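Local atomic coordinates of Alpha/beta hydrolase family protein (Bacillus anthracis, PDB entry 3OOS), a protein that belongs to the alpha/beta hydrolase fold family and is probably a hydrolase, although its substrate is not known. Residues Lys14-Leu19 against Leu54-Gly59; Gly123-Lys128 against Tyr237-Glu242. All coordinates share one frame; numbering follows the deposited sequence.

The two contacts lie on opposite sides of the chain's centre, with about 27 Å between their centres. Both are buried, but they hold different elements. Contact 1 pairs strand 13-20 with strand 51-55 and the chain just after it, near one edge of the main sheet. Contact 2 sets the loop after strand 116-122 against helix 237-246, toward the other edge. Their chemistry follows from this. Lys14-Leu19 and Leu54-Gly59 are tied by direct backbone hydrogen bonds and flanked by phenylalanine rings. Gly123-Lys128 and Tyr237-Glu242 share no direct hydrogen bond. There, four waters carry the polar links, and one alanine packs against one phenylalanine. Contact 1 buries 441 Å² and contact 2 only 228 Å².

Contact 1: residues Lys14-Leu19 against Leu54-Gly59; sequences KFEYFL and LVNLKG
Phe-15 lays the edge of its ring along the backbone of Asn-56 to Lys-58. Its CD1 lies 3.7 Å from Asn-56 O, and that oxygen sits in the plane of the ring. CG stands beside the backbone N (chi1 -62°), which swings the end of the ring nearer to the other segment. Farther out, Phe-15 CZ meets Lys-58 CE at 4.0 Å. The lysine chain bends at three successive torsions, and its NZ forms a salt bridge with Glu-71.

The backbones run antiparallel, as neighbours in the mixed central sheet of the alpha/beta hydrolase fold. Strand 13-20 lies between strands 4-10 and 51-55. Phe-18 and Leu-54 form a hydrogen-bonded pair. Phe-18 N donates to Leu-54 O at 2.8 Å. Leu-54 N returns a straighter bond to Phe-18 O, with an N-H...O angle of 167°. Asn-56 N adds a third bond, to Glu-16 O at 2.9 Å. Tyr-17 and Val-55 are the non-hydrogen-bonded pair between these bonds. Tyr-17 CB touches Val-55 CG2 at 4.1 Å, while the phenol end leads away from Leu54-Gly59; the side chain also touches Leu-88. On this same face, Val-55 and Phe-15 both pack on Ile-84 of helix 74-87.

On the other face, Phe-18 CB and Leu-54 CB lie 4.3 Å apart. The Phe-18 ring also brings its edge to the side chain of Asn-56, with ring and amide planes nearly perpendicular (89°). Glu-16 runs beside that asparagine and points the same way, its chain extended. Its OE2 accepts a hydrogen bond from Asn-62 ND2, which helps to fix the carboxylate. Ser-63 OG bonds to both Glu-16 N and Asn-56 O.

Contact 2: residues Gly123-Lys128 against Tyr237-Glu242; sequences GAAASK and YIFSCE
The loop that follows strand 116-122 of the central sheet meets the first turns of helix 237-246 here, and Phe-239 points at it from the helix, with Ser-240 beside it. Phe-239 CB packs on Ala-125 CB at 3.9 Å and also lies 3.6 Å from Ala-124 O. The Ala-125 methyl reaches the ring obliquely, near CG and CD1. CG of Phe-239 is anti to the carbonyl carbon (chi1 -67°), and this torsion helps to place the ring beside the methyl. His-133 meets the same ring with its plane nearly perpendicular.

Water joins the rest. Ser-240 OG is too far from the Ala-124 backbone for a direct bond, and two waters bridge the gap. One accepts from Ala-124 N at 3.0 Å, and the other lies 2.8 Å from Ala-124 O, to which it probably donates. Both also bond to Ser-240 OG. In the alpha/beta hydrolase fold such loops leave the C-terminal ends of the parallel strands. Gly-123, at the start of this one, lies near the probable nucleophile elbow around Ser-99, without touching it. Its positive phi (47°) suits a residue with no side chain.

A third water accepts from Ala-126 N and donates to Phe-239 O and Glu-242 OE1, so it ties the loop to a backbone carbonyl and a side chain of the helix. A fourth lies 2.7 Å from Ser-127 OG and donates to Glu-242 OE1. These last two waters sit in the plane of the Phe-239 ring, at its edge. The extended chain of Glu-242 carries OE1 to both of them. Its OE1 also comes within 4.3 Å of Ala-126 CB. Arg-214 of helix 214-217 touches Ala-126, Ser-127 and Glu-242.

Contact 1: residues Lys14-Leu19 against Leu54-Gly59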
ATOM      1  N   LYS A  14       4.911  11.907 -17.283  1.00 10.88           N
ATOM      2  CA  LYS A  14       3.537  12.310 -17.013  0.50 10.74           C
ATOM      3  C   LYS A  14       2.854  11.290 -16.101  1.00 10.41           C
ATOM      4  O   LYS A  14       2.931  10.082 -16.348  1.00 10.13           O
ATOM      5  CB  LYS A  14       2.771  12.451 -18.331  0.50 11.19           C
ATOM      6  CG  LYS A  14       1.460  13.202 -18.225  0.50 11.97           C
ATOM      7  CD  LYS A  14       1.027  13.732 -19.586  0.50 13.97           C
ATOM      8  CE  LYS A  14       0.677  12.605 -20.541  0.50 14.96           C
ATOM      9  NZ  LYS A  14      -0.659  12.004 -20.249  0.50 16.13           N
ATOM     10  N   PHE A  15       2.190  11.783 -15.058  1.00  9.61           N
ATOM     11  CA  PHE A  15       1.508  10.917 -14.104  1.00  9.11           C
ATOM     12  C   PHE A  15       0.065  11.331 -13.901  1.00  8.94           C
ATOM     13  O   PHE A  15      -0.248  12.521 -13.812  1.00  9.40           O
ATOM     14  CB  PHE A  15       2.234  10.921 -12.750  1.00  9.05           C
ATOM     15  CG  PHE A  15       3.642  10.390 -12.815  1.00  8.84           C
ATOM     16  CD1 PHE A  15       3.904   9.043 -12.587  1.00  9.39           C
ATOM     17  CD2 PHE A  15       4.706  11.239 -13.118  1.00  9.54           C
ATOM     18  CE1 PHE A  15       5.207   8.548 -12.654  1.00  9.16           C
ATOM     19  CE2 PHE A  15       6.010  10.755 -13.190  1.00  8.94           C
ATOM     20  CZ  PHE A  15       6.260   9.407 -12.960  1.00  9.64           C
ATOM     21  N   GLU A  16      -0.801  10.327 -13.826  1.00  8.42           N
ATOM     22  CA  GLU A  16      -2.189  10.502 -13.446  1.00  8.31           C
ATOM     23  C   GLU A  16      -2.312  10.338 -11.933  1.00  8.06           C
ATOM     24  O   GLU A  16      -1.715   9.430 -11.347  1.00  7.92           O
ATOM     25  CB  GLU A  16      -3.044   9.450 -14.153  1.00  8.26           C
ATOM     26  CG  GLU A  16      -4.539   9.571 -13.889  1.00  8.85           C
ATOM     27  CD  GLU A  16      -5.330   8.491 -14.598  1.00  9.30           C
ATOM     28  OE1 GLU A  16      -4.965   7.299 -14.472  1.00  9.57           O
ATOM     29  OE2 GLU A  16      -6.316   8.835 -15.284  1.00 10.19           O
ATOM     30  N   TYR A  17      -3.073  11.224 -11.299  1.00  7.86           N
ATOM     31  CA  TYR A  17      -3.382  11.071  -9.876  1.00  7.74           C
ATOM     32  C   TYR A  17      -4.754  11.653  -9.571  1.00  7.82           C
ATOM     33  O   TYR A  17      -5.294  12.455 -10.341  1.00  7.87           O
ATOM     34  CB  TYR A  17      -2.310  11.722  -8.983  1.00  7.78           C
ATOM     35  CG  TYR A  17      -2.325  13.232  -9.043  1.00  7.59           C
ATOM     36  CD1 TYR A  17      -3.112  13.984  -8.158  1.00  7.38           C
ATOM     37  CD2 TYR A  17      -1.573  13.911  -9.996  1.00  8.61           C
ATOM     38  CE1 TYR A  17      -3.141  15.375  -8.232  1.00  8.29           C
ATOM     39  CE2 TYR A  17      -1.597  15.293 -10.073  1.00  8.88           C
ATOM     40  CZ  TYR A  17      -2.375  16.018  -9.191  1.00  8.45           C
ATOM     41  OH  TYR A  17      -2.397  17.387  -9.287  1.00  8.83           O
ATOM     42  N   PHE A  18      -5.300  11.257  -8.430  1.00  7.74           N
ATOM     43  CA  PHE A  18      -6.629  11.686  -8.035  1.00  8.13           C
ATOM     44  C   PHE A  18      -6.543  12.461  -6.738  1.00  8.23           C
ATOM     45  O   PHE A  18      -5.819  12.065  -5.821  1.00  8.87           O
ATOM     46  CB  PHE A  18      -7.557  10.466  -7.942  1.00  7.97           C
ATOM     47  CG  PHE A  18      -7.559   9.640  -9.198  1.00  8.28           C
ATOM     48  CD1 PHE A  18      -8.446   9.931 -10.232  1.00  8.10           C
ATOM     49  CD2 PHE A  18      -6.628   8.617  -9.376  1.00  8.60           C
ATOM     50  CE1 PHE A  18      -8.428   9.197 -11.419  1.00  8.30           C
ATOM     51  CE2 PHE A  18      -6.599   7.873 -10.560  1.00  8.69           C
ATOM     52  CZ  PHE A  18      -7.501   8.167 -11.584  1.00  8.69           C
ATOM     53  N   LEU A  19      -7.262  13.580  -6.679  1.00  8.43           N
ATOM     54  CA  LEU A  19      -7.264  14.436  -5.496  1.00  8.47           C
ATOM     55  C   LEU A  19      -8.620  14.436  -4.804  1.00  8.75           C
ATOM     56  O   LEU A  19      -9.661  14.562  -5.452  1.00  8.84           O
ATOM     57  CB  LEU A  19      -6.879  15.876  -5.861  1.00  8.76           C
ATOM     58  CG  LEU A  19      -6.899  16.886  -4.700  1.00  8.89           C
ATOM     59  CD1 LEU A  19      -5.777  16.608  -3.696  1.00 10.16           C
ATOM     60  CD2 LEU A  19      -6.807  18.311  -5.213  1.00 10.20           C
ATOM     61  N   LEU A  54      -3.820  10.549  -4.606  1.00  7.68           N
ATOM     62  CA  LEU A  54      -3.821   9.120  -4.910  1.00  7.52           C
ATOM     63  C   LEU A  54      -3.165   8.912  -6.272  1.00  7.41           C
ATOM     64  O   LEU A  54      -3.768   9.198  -7.307  1.00  7.63           O
ATOM     65  CB  LEU A  54      -5.257   8.578  -4.895  1.00  7.40           C
ATOM     66  CG  LEU A  54      -5.488   7.089  -5.175  1.00  7.05           C
ATOM     67  CD1 LEU A  54      -4.850   6.217  -4.100  1.00  8.43           C
ATOM     68  CD2 LEU A  54      -6.985   6.806  -5.283  1.00  7.86           C
ATOM     69  N   VAL A  55      -1.927   8.423  -6.257  1.00  7.37           N
ATOM     70  CA  VAL A  55      -1.072   8.417  -7.447  1.00  7.50           C
ATOM     71  C   VAL A  55      -1.078   7.097  -8.222  1.00  7.54           C
ATOM     72  O   VAL A  55      -0.954   6.014  -7.643  1.00  7.71           O
ATOM     73  CB  VAL A  55       0.389   8.792  -7.077  1.00  7.40           C
ATOM     74  CG1 VAL A  55       1.297   8.801  -8.314  1.00  7.43           C
ATOM     75  CG2 VAL A  55       0.429  10.143  -6.377  1.00  7.82           C
ATOM     76  N   ASN A  56      -1.231   7.212  -9.539  1.00  7.72           N
ATOM     77  CA  ASN A  56      -0.935   6.116 -10.458  1.00  7.73           C
ATOM     78  C   ASN A  56       0.540   6.163 -10.854  1.00  7.89           C
ATOM     79  O   ASN A  56       1.001   7.127 -11.474  1.00  8.04           O
ATOM     80  CB  ASN A  56      -1.842   6.177 -11.701  1.00  7.92           C
ATOM     81  CG  ASN A  56      -3.158   5.425 -11.515  1.00  8.21           C
ATOM     82  OD1 ASN A  56      -4.155   5.708 -12.193  1.00 10.35           O
ATOM     83  ND2 ASN A  56      -3.164   4.462 -10.608  1.00  6.85           N
ATOM     84  N   LEU A  57       1.284   5.128 -10.471  1.00  7.97           N
ATOM     85  CA  LEU A  57       2.719   5.071 -10.743  1.00  8.48           C
ATOM     86  C   LEU A  57       2.995   4.759 -12.214  1.00  8.65           C
ATOM     87  O   LEU A  57       2.064   4.556 -12.996  1.00  8.70           O
ATOM     88  CB  LEU A  57       3.396   4.041  -9.835  1.00  8.36           C
ATOM     89  CG  LEU A  57       3.321   4.327  -8.332  1.00  8.86           C
ATOM     90  CD1 LEU A  57       3.933   3.179  -7.550  1.00  9.85           C
ATOM     91  CD2 LEU A  57       3.997   5.651  -7.990  1.00 10.02           C
ATOM     92  N   LYS A  58       4.274   4.751 -12.586  1.00  9.31           N
ATOM     93  CA  LYS A  58       4.689   4.337 -13.926  1.00 10.03           C
ATOM     94  C   LYS A  58       4.054   2.983 -14.240  1.00  9.88           C
ATOM     95  O   LYS A  58       4.096   2.067 -13.417  1.00  9.87           O
ATOM     96  CB  LYS A  58       6.219   4.249 -13.991  1.00 10.64           C
ATOM     97  CG  LYS A  58       6.837   4.209 -15.394  1.00 12.83           C
ATOM     98  CD  LYS A  58       6.858   5.590 -16.080  1.00 15.77           C
ATOM     99  CE  LYS A  58       7.780   6.598 -15.400  1.00 17.27           C
ATOM    100  NZ  LYS A  58       9.222   6.289 -15.602  1.00 19.15           N
ATOM    101  N   GLY A  59       3.437   2.877 -15.413  1.00  9.84           N
ATOM    102  CA  GLY A  59       2.785   1.638 -15.838  1.00  9.90           C
ATOM    103  C   GLY A  59       1.364   1.443 -15.327  1.00  9.82           C
ATOM    104  O   GLY A  59       0.761   0.392 -15.559  1.00 10.01           O
TER

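Contact 2: residues Gly123-Lys128 against Tyr237-Glu242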
ATOM      1  N   GLY A 123       0.084  -2.969   7.706  1.00  8.19           N
ATOM      2  CA  GLY A 123       0.255  -4.376   7.327  1.00  8.05           C
ATOM      3  C   GLY A 123       1.508  -4.689   6.531  1.00  7.91           C
ATOM      4  O   GLY A 123       1.465  -5.469   5.577  1.00  7.96           O
ATOM      5  N   ALA A 124       2.630  -4.093   6.923  1.00  7.80           N
ATOM      6  CA  ALA A 124       3.861  -4.232   6.151  1.00  7.83           C
ATOM      7  C   ALA A 124       4.947  -4.990   6.908  1.00  8.12           C
ATOM      8  O   ALA A 124       4.692  -5.614   7.941  1.00  8.71           O
ATOM      9  CB  ALA A 124       4.361  -2.857   5.695  1.00  7.81           C
ATOM     10  N   ALA A 125       6.159  -4.951   6.365  1.00  8.09           N
ATOM     11  CA  ALA A 125       7.308  -5.594   6.984  1.00  8.34           C
ATOM     12  C   ALA A 125       8.545  -4.809   6.596  1.00  8.65           C
ATOM     13  O   ALA A 125       8.568  -4.163   5.547  1.00  8.90           O
ATOM     14  CB  ALA A 125       7.424  -7.039   6.526  1.00  8.29           C
ATOM     15  N   ALA A 126       9.565  -4.866   7.447  1.00  9.01           N
ATOM     16  CA  ALA A 126      10.822  -4.151   7.215  1.00  9.29           C
ATOM     17  C   ALA A 126      11.817  -4.959   6.373  1.00  9.68           C
ATOM     18  O   ALA A 126      12.885  -4.455   6.014  1.00  9.82           O
ATOM     19  CB  ALA A 126      11.448  -3.746   8.550  1.00  9.60           C
ATOM     20  N   SER A 127      11.476  -6.211   6.074  1.00  9.88           N
ATOM     21  CA  SER A 127      12.306  -7.050   5.207  1.00 10.39           C
ATOM     22  C   SER A 127      11.478  -8.149   4.553  1.00 10.76           C
ATOM     23  O   SER A 127      10.296  -8.316   4.858  1.00 10.81           O
ATOM     24  CB  SER A 127      13.460  -7.679   5.993  1.00 10.32           C
ATOM     25  OG  SER A 127      13.015  -8.826   6.698  1.00 10.41           O
ATOM     26  N   LYS A 128      12.121  -8.899   3.662  1.00 11.43           N
ATOM     27  CA  LYS A 128      11.497 -10.028   2.975  1.00 12.19           C
ATOM     28  C   LYS A 128      11.160 -11.204   3.905  1.00 12.58           C
ATOM     29  O   LYS A 128      10.505 -12.159   3.478  1.00 12.54           O
ATOM     30  CB  LYS A 128      12.410 -10.508   1.839  1.00 12.66           C
ATOM     31  CG  LYS A 128      13.736 -11.110   2.288  1.00 13.70           C
ATOM     32  CD  LYS A 128      14.507 -11.662   1.097  1.00 16.36           C
ATOM     33  CE  LYS A 128      15.823 -12.289   1.527  1.00 17.52           C
ATOM     34  NZ  LYS A 128      16.595 -12.782   0.349  1.00 18.67           N
ATOM     35  N   TYR A 237       1.292  -9.811  12.190  1.00 10.29           N
ATOM     36  CA  TYR A 237       1.324  -8.673  13.110  1.00 10.51           C
ATOM     37  C   TYR A 237       2.713  -8.348  13.696  1.00 10.54           C
ATOM     38  O   TYR A 237       3.072  -7.173  13.847  1.00 10.37           O
ATOM     39  CB  TYR A 237       0.288  -8.876  14.230  1.00 10.72           C
ATOM     40  CG  TYR A 237       0.172  -7.681  15.139  1.00 11.65           C
ATOM     41  CD1 TYR A 237      -0.443  -6.513  14.693  1.00 12.40           C
ATOM     42  CD2 TYR A 237       0.698  -7.703  16.430  1.00 12.30           C
ATOM     43  CE1 TYR A 237      -0.536  -5.399  15.502  1.00 13.32           C
ATOM     44  CE2 TYR A 237       0.607  -6.588  17.258  1.00 13.22           C
ATOM     45  CZ  TYR A 237      -0.011  -5.439  16.783  1.00 13.43           C
ATOM     46  OH  TYR A 237      -0.108  -4.324  17.578  1.00 14.08           O
ATOM     47  N   ILE A 238       3.487  -9.386  14.008  1.00 10.62           N
ATOM     48  CA  ILE A 238       4.827  -9.210  14.575  1.00 10.74           C
ATOM     49  C   ILE A 238       5.735  -8.322  13.705  1.00 10.50           C
ATOM     50  O   ILE A 238       6.613  -7.624  14.220  1.00 10.16           O
ATOM     51  CB  ILE A 238       5.500 -10.581  14.896  1.00 11.10           C
ATOM     52  CG1 ILE A 238       6.806 -10.380  15.676  1.00 11.82           C
ATOM     53  CG2 ILE A 238       5.710 -11.409  13.621  1.00 11.39           C
ATOM     54  CD1 ILE A 238       7.382 -11.647  16.285  1.00 14.04           C
ATOM     55  N   PHE A 239       5.501  -8.325  12.393  1.00 10.07           N
ATOM     56  CA  PHE A 239       6.325  -7.524  11.492  1.00  9.84           C
ATOM     57  C   PHE A 239       6.026  -6.031  11.586  1.00  9.88           C
ATOM     58  O   PHE A 239       6.924  -5.206  11.400  1.00  9.83           O
ATOM     59  CB  PHE A 239       6.258  -8.072  10.062  1.00  9.74           C
ATOM     60  CG  PHE A 239       6.899  -9.416   9.939  1.00  9.56           C
ATOM     61  CD1 PHE A 239       8.279  -9.523   9.779  1.00 10.12           C
ATOM     62  CD2 PHE A 239       6.144 -10.580  10.057  1.00  9.70           C
ATOM     63  CE1 PHE A 239       8.894 -10.768   9.707  1.00 10.46           C
ATOM     64  CE2 PHE A 239       6.753 -11.827   9.987  1.00 10.56           C
ATOM     65  CZ  PHE A 239       8.132 -11.920   9.811  1.00 10.78           C
ATOM     66  N   SER A 240       4.781  -5.690  11.919  1.00  9.64           N
ATOM     67  CA  SER A 240       4.436  -4.305  12.242  1.00  9.74           C
ATOM     68  C   SER A 240       5.023  -3.919  13.597  1.00  9.89           C
ATOM     69  O   SER A 240       5.467  -2.785  13.781  1.00 10.02           O
ATOM     70  CB  SER A 240       2.926  -4.083  12.212  1.00  9.37           C
ATOM     71  OG  SER A 240       2.441  -4.069  10.872  1.00  9.46           O
ATOM     72  N   CYS A 241       5.040  -4.868  14.534  1.00 10.20           N
ATOM     73  CA  CYS A 241       5.694  -4.642  15.826  1.00 10.61           C
ATOM     74  C   CYS A 241       7.172  -4.316  15.635  1.00 10.53           C
ATOM     75  O   CYS A 241       7.699  -3.393  16.269  1.00 10.48           O
ATOM     76  CB  CYS A 241       5.543  -5.855  16.741  1.00 11.04           C
ATOM     77  SG  CYS A 241       3.862  -6.129  17.283  1.00 12.00           S
ATOM     78  N   GLU A 242       7.831  -5.064  14.747  1.00 10.15           N
ATOM     79  CA  GLU A 242       9.241  -4.831  14.457  1.00 10.25           C
ATOM     80  C   GLU A 242       9.468  -3.434  13.885  1.00  9.93           C
ATOM     81  O   GLU A 242      10.349  -2.711  14.348  1.00 10.00           O
ATOM     82  CB  GLU A 242       9.797  -5.886  13.496  1.00 10.25           C
ATOM     83  CG  GLU A 242      11.241  -5.606  13.084  1.00 11.33           C
ATOM     84  CD  GLU A 242      11.845  -6.692  12.222  1.00 12.56           C
ATOM     85  OE1 GLU A 242      11.231  -7.063  11.202  1.00 12.96           O
ATOM     86  OE2 GLU A 242      12.949  -7.164  12.563  1.00 14.62           O
TER
HETATM   87  O   HOH W   1       2.973  -2.033   9.048  1.00  9.74           O
HETATM   88  O   HOH W   2       2.512  -6.319   9.489  1.00 10.38           O
HETATM   89  O   HOH W   3       9.101  -5.993   9.901  1.00  9.42           O
HETATM   90  O   HOH W   4      11.977  -8.662   9.152  1.00 11.43           O